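Probable zinc protease (Pseudomonas aeruginosa, PDB 4NNZ) is one subunit of a heterodimeric zinc protease of the M16 peptidase family and probably takes part in metal-dependent peptide hydrolysis. Local coordinates at residues Asn246-Ser258 against Tyr301-Ala315. Residues are numbered along the deposited sequence; the frame is centred on the assembly and turned at random.
Sequences NLIMGFNVPSLGS and YDAFNRGDSLFVLSA
Strands 246-253 and 309-315 pair antiparallel inside the five-stranded mixed sheet of the M16 C-terminal half, and the loops that follow 246-253 and precede 309-315 meet beside it. Eight backbone hydrogen bonds join Leu247, Met249, Phe251 and Val253 to Ala315, Leu313, Phe311 and Ser309. These pairs share one face, where Met249 CB meets Leu313 CB at 4.1 Å. The Phe251 and Phe311 rings reach Phe410 there. On the other face Leu310 CD2 lies 3.5 Å from Phe251 O. Asn252 ND2 shares a water with Ser309 O, while its OD1 accepts from Arg234.

Past the strand ends, chi1 of 169° carries Tyr301 OH to Pro254 O, where it donates in the carbonyl plane at 2.5 Å. Val253 CG2 lies 3.7 Å from Tyr301 CE1, approaching the ring obliquely. Leu256 N donates almost straight to Ala303 O at 3.1 Å. The Leu256 and Phe304 side chains run side by side, with Leu256 CD1 3.5 Å from Phe304 CE1. Ser255 OG forms an ST turn with Gly257 N. Ser258 OG donates to Asp308 OD1 at a very short 2.5 Å and accepts from Ser255 N; Asp308 OD2 accepts from Glu227 N. Backbone bonds thus fix the register, while Tyr301 OH and Leu256 N each join the loops through a backbone carbonyl.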
loop_
_atom_site.group_PDB
_atom_site.type_symbol
_atom_site.label_atom_id
_atom_site.label_comp_id
_atom_site.label_asym_id
_atom_site.label_seq_id
_atom_site.Cartn_x
_atom_site.Cartn_y
_atom_site.Cartn_z
ATOM N N ASN A 246 17.340 10.128 -16.537
ATOM C CA ASN A 246 17.788 8.801 -16.185
ATOM C C ASN A 246 16.705 7.760 -16.084
ATOM O O ASN A 246 15.561 8.066 -15.959
ATOM C CB ASN A 246 18.651 8.838 -14.941
ATOM C CG ASN A 246 17.879 9.178 -13.707
ATOM O OD1 ASN A 246 17.406 10.271 -13.558
ATOM N ND2 ASN A 246 17.749 8.219 -12.817
ATOM N N LEU A 247 17.107 6.513 -16.161
ATOM C CA LEU A 247 16.209 5.415 -16.298
ATOM C C LEU A 247 16.331 4.489 -15.142
ATOM O O LEU A 247 17.400 4.169 -14.740
ATOM C CB LEU A 247 16.522 4.655 -17.568
ATOM C CG LEU A 247 15.461 3.678 -18.029
ATOM C CD1 LEU A 247 14.212 4.401 -18.426
ATOM C CD2 LEU A 247 15.975 2.888 -19.183
ATOM N N ILE A 248 15.211 4.063 -14.607
ATOM C CA ILE A 248 15.202 3.075 -13.576
ATOM C C ILE A 248 14.354 1.923 -14.032
ATOM O O ILE A 248 13.260 2.112 -14.401
ATOM C CB ILE A 248 14.592 3.655 -12.307
ATOM C CG1 ILE A 248 15.112 5.054 -12.067
ATOM C CG2 ILE A 248 14.842 2.755 -11.121
ATOM C CD1 ILE A 248 14.859 5.576 -10.685
ATOM N N MET A 249 14.886 0.722 -14.011
ATOM C CA MET A 249 14.103 -0.467 -14.280
ATOM C C MET A 249 14.154 -1.441 -13.131
ATOM O O MET A 249 15.194 -1.765 -12.656
ATOM C CB MET A 249 14.609 -1.151 -15.521
ATOM C CG MET A 249 14.373 -0.362 -16.777
ATOM S SD MET A 249 15.223 -1.038 -18.177
ATOM C CE MET A 249 14.289 -2.496 -18.513
ATOM N N GLY A 250 13.015 -1.912 -12.685
ATOM C CA GLY A 250 12.968 -2.876 -11.612
ATOM C C GLY A 250 12.188 -4.112 -11.951
ATOM O O GLY A 250 11.176 -4.014 -12.526
ATOM N N PHE A 251 12.674 -5.273 -11.582
ATOM C CA PHE A 251 11.944 -6.501 -11.802
ATOM C C PHE A 251 11.532 -7.191 -10.521
ATOM O O PHE A 251 12.334 -7.416 -9.685
ATOM C CB PHE A 251 12.778 -7.432 -12.639
ATOM C CG PHE A 251 12.891 -7.017 -14.057
ATOM C CD1 PHE A 251 11.913 -7.298 -14.930
ATOM C CD2 PHE A 251 13.981 -6.337 -14.501
ATOM C CE1 PHE A 251 12.008 -6.930 -16.228
ATOM C CE2 PHE A 251 14.079 -5.950 -15.797
ATOM C CZ PHE A 251 13.083 -6.252 -16.663
ATOM N N ASN A 252 10.263 -7.512 -10.379
ATOM C CA ASN A 252 9.796 -8.174 -9.181
ATOM C C ASN A 252 10.291 -9.579 -9.115
ATOM O O ASN A 252 10.137 -10.338 -10.035
ATOM C CB ASN A 252 8.282 -8.205 -9.105
ATOM C CG ASN A 252 7.672 -6.861 -8.907
ATOM O OD1 ASN A 252 7.333 -6.205 -9.842
ATOM N ND2 ASN A 252 7.507 -6.471 -7.686
ATOM N N VAL A 253 10.885 -9.925 -8.000
ATOM C CA VAL A 253 11.586 -11.175 -7.880
ATOM C C VAL A 253 11.535 -11.699 -6.482
ATOM O O VAL A 253 11.124 -11.029 -5.602
ATOM C CB VAL A 253 13.052 -11.082 -8.306
ATOM C CG1 VAL A 253 13.182 -10.990 -9.793
ATOM C CG2 VAL A 253 13.733 -9.935 -7.631
ATOM N N PRO A 254 11.955 -12.921 -6.285
ATOM C CA PRO A 254 12.091 -13.486 -4.956
ATOM C C PRO A 254 13.354 -13.100 -4.213
ATOM O O PRO A 254 14.288 -12.601 -4.750
ATOM C CB PRO A 254 12.089 -14.972 -5.225
ATOM C CG PRO A 254 12.567 -15.088 -6.596
ATOM C CD PRO A 254 11.983 -13.951 -7.310
ATOM N N SER A 255 13.367 -13.397 -2.940
ATOM C CA SER A 255 14.539 -13.271 -2.128
ATOM C C SER A 255 14.590 -14.515 -1.286
ATOM O O SER A 255 13.707 -15.309 -1.344
ATOM C CB SER A 255 14.520 -12.000 -1.305
ATOM O OG SER A 255 13.922 -12.193 -0.080
ATOM N N LEU A 256 15.642 -14.682 -0.522
ATOM C CA LEU A 256 15.804 -15.834 0.324
ATOM C C LEU A 256 14.735 -15.896 1.394
ATOM O O LEU A 256 14.422 -16.932 1.896
ATOM C CB LEU A 256 17.198 -15.875 0.905
ATOM C CG LEU A 256 18.264 -16.104 -0.149
ATOM C CD1 LEU A 256 19.647 -15.865 0.399
ATOM C CD2 LEU A 256 18.171 -17.495 -0.716
ATOM N N GLY A 257 14.158 -14.770 1.718
ATOM C CA GLY A 257 13.046 -14.724 2.624
ATOM C C GLY A 257 11.838 -15.438 2.098
ATOM O O GLY A 257 11.059 -15.949 2.843
ATOM N N SER A 258 11.676 -15.420 0.791
ATOM C CA SER A 258 10.486 -15.892 0.144
ATOM C C SER A 258 10.619 -16.998 -0.867
ATOM O O SER A 258 9.670 -17.285 -1.549
ATOM C CB SER A 258 9.830 -14.725 -0.540
ATOM O OG SER A 258 10.560 -14.338 -1.653
ATOM N N TYR A 301 20.437 -5.415 -6.218
ATOM C CA TYR A 301 19.475 -6.430 -5.816
ATOM C C TYR A 301 19.751 -6.909 -4.410
ATOM O O TYR A 301 20.800 -7.434 -4.176
ATOM C CB TYR A 301 19.580 -7.611 -6.763
ATOM C CG TYR A 301 18.835 -8.846 -6.352
ATOM C CD1 TYR A 301 17.514 -8.790 -6.032
ATOM C CD2 TYR A 301 19.452 -10.063 -6.313
ATOM C CE1 TYR A 301 16.830 -9.896 -5.665
ATOM C CE2 TYR A 301 18.768 -11.183 -5.952
ATOM C CZ TYR A 301 17.449 -11.080 -5.634
ATOM O OH TYR A 301 16.738 -12.160 -5.278
ATOM N N ASP A 302 18.821 -6.753 -3.481
ATOM C CA ASP A 302 19.007 -7.295 -2.151
ATOM C C ASP A 302 18.357 -8.642 -2.051
ATOM O O ASP A 302 17.180 -8.761 -2.149
ATOM C CB ASP A 302 18.422 -6.386 -1.090
ATOM C CG ASP A 302 18.698 -6.873 0.305
ATOM O OD1 ASP A 302 19.128 -8.005 0.461
ATOM O OD2 ASP A 302 18.485 -6.132 1.263
ATOM N N ALA A 303 19.168 -9.656 -1.851
ATOM C CA ALA A 303 18.725 -11.017 -1.806
ATOM C C ALA A 303 18.331 -11.443 -0.427
ATOM O O ALA A 303 17.879 -12.536 -0.239
ATOM C CB ALA A 303 19.812 -11.916 -2.315
ATOM N N PHE A 304 18.504 -10.569 0.542
ATOM C CA PHE A 304 18.271 -10.917 1.926
ATOM C C PHE A 304 17.093 -10.238 2.591
ATOM O O PHE A 304 17.187 -9.786 3.681
ATOM C CB PHE A 304 19.530 -10.760 2.750
ATOM C CG PHE A 304 20.667 -11.523 2.218
ATOM C CD1 PHE A 304 20.787 -12.840 2.477
ATOM C CD2 PHE A 304 21.583 -10.928 1.420
ATOM C CE1 PHE A 304 21.815 -13.558 1.980
ATOM C CE2 PHE A 304 22.613 -11.635 0.910
ATOM C CZ PHE A 304 22.731 -12.957 1.193
ATOM N N ASN A 305 15.990 -10.162 1.881
ATOM C CA ASN A 305 14.736 -9.660 2.413
ATOM C C ASN A 305 13.888 -10.645 3.187
ATOM O O ASN A 305 13.934 -11.818 2.999
ATOM C CB ASN A 305 13.895 -9.039 1.308
ATOM C CG ASN A 305 14.371 -7.682 0.906
ATOM O OD1 ASN A 305 14.743 -6.874 1.730
ATOM N ND2 ASN A 305 14.343 -7.421 -0.359
ATOM N N ARG A 306 13.062 -10.099 4.033
ATOM C CA ARG A 306 12.088 -10.822 4.773
ATOM C C ARG A 306 11.137 -11.469 3.821
ATOM O O ARG A 306 10.718 -12.570 4.005
ATOM C CB ARG A 306 11.310 -9.796 5.526
ATOM C CG ARG A 306 10.768 -10.157 6.857
ATOM C CD ARG A 306 10.068 -8.929 7.363
ATOM N NE ARG A 306 8.827 -9.266 7.982
ATOM C CZ ARG A 306 7.698 -8.607 7.851
ATOM N NH1 ARG A 306 7.597 -7.547 7.106
ATOM N NH2 ARG A 306 6.656 -9.041 8.488
ATOM N N GLY A 307 10.754 -10.720 2.819
ATOM C CA GLY A 307 9.890 -11.178 1.781
ATOM C C GLY A 307 10.556 -11.061 0.441
ATOM O O GLY A 307 11.712 -11.260 0.312
ATOM N N ASP A 308 9.789 -10.647 -0.536
ATOM C CA ASP A 308 10.207 -10.498 -1.905
ATOM C C ASP A 308 11.070 -9.291 -2.166
ATOM O O ASP A 308 11.269 -8.494 -1.314
ATOM C CB ASP A 308 8.995 -10.437 -2.799
ATOM C CG ASP A 308 8.364 -11.751 -2.977
ATOM O OD1 ASP A 308 9.044 -12.759 -2.829
ATOM O OD2 ASP A 308 7.181 -11.788 -3.271
ATOM N N SER A 309 11.558 -9.174 -3.378
ATOM C CA SER A 309 12.571 -8.225 -3.699
ATOM C C SER A 309 12.493 -7.705 -5.111
ATOM O O SER A 309 11.631 -8.042 -5.851
ATOM C CB SER A 309 13.941 -8.811 -3.423
ATOM O OG SER A 309 14.914 -7.823 -3.529
ATOM N N LEU A 310 13.427 -6.841 -5.436
ATOM C CA LEU A 310 13.465 -6.134 -6.676
ATOM C C LEU A 310 14.844 -6.213 -7.273
ATOM O O LEU A 310 15.801 -6.028 -6.588
ATOM C CB LEU A 310 13.168 -4.691 -6.380
ATOM C CG LEU A 310 11.902 -3.982 -6.782
ATOM C CD1 LEU A 310 12.205 -2.520 -6.910
ATOM C CD2 LEU A 310 11.342 -4.485 -8.086
ATOM N N PHE A 311 14.931 -6.470 -8.562
ATOM C CA PHE A 311 16.186 -6.459 -9.260
ATOM C C PHE A 311 16.240 -5.191 -10.040
ATOM O O PHE A 311 15.455 -4.973 -10.885
ATOM C CB PHE A 311 16.285 -7.632 -10.217
ATOM C CG PHE A 311 17.632 -7.790 -10.842
ATOM C CD1 PHE A 311 18.000 -7.036 -11.916
ATOM C CD2 PHE A 311 18.521 -8.690 -10.351
ATOM C CE1 PHE A 311 19.226 -7.177 -12.482
ATOM C CE2 PHE A 311 19.749 -8.838 -10.919
ATOM C CZ PHE A 311 20.101 -8.081 -11.981
ATOM N N VAL A 312 17.198 -4.347 -9.739
ATOM C CA VAL A 312 17.168 -2.996 -10.218
ATOM C C VAL A 312 18.263 -2.580 -11.164
ATOM O O VAL A 312 19.381 -2.913 -11.012
ATOM C CB VAL A 312 17.079 -2.010 -9.058
ATOM C CG1 VAL A 312 16.966 -0.606 -9.565
ATOM C CG2 VAL A 312 15.864 -2.313 -8.244
ATOM N N LEU A 313 17.891 -1.830 -12.167
ATOM C CA LEU A 313 18.822 -1.320 -13.129
ATOM C C LEU A 313 18.769 0.189 -13.175
ATOM O O LEU A 313 17.732 0.778 -13.113
ATOM C CB LEU A 313 18.509 -1.884 -14.490
ATOM C CG LEU A 313 19.121 -3.238 -14.742
ATOM C CD1 LEU A 313 18.106 -4.330 -14.565
ATOM C CD2 LEU A 313 19.725 -3.287 -16.115
ATOM N N SER A 314 19.926 0.804 -13.246
ATOM C CA SER A 314 20.019 2.229 -13.352
ATOM C C SER A 314 20.966 2.674 -14.453
ATOM O O SER A 314 22.090 2.266 -14.480
ATOM C CB SER A 314 20.515 2.745 -12.044
ATOM O OG SER A 314 19.747 3.804 -11.635
ATOM N N ALA A 315 20.514 3.507 -15.354
ATOM C CA ALA A 315 21.403 4.022 -16.351
ATOM C C ALA A 315 21.083 5.442 -16.625
ATOM O O ALA A 315 19.975 5.832 -16.526
ATOM C CB ALA A 315 21.293 3.214 -17.616
HETATM O O HOH W 1 8.687 -7.988 -5.887
#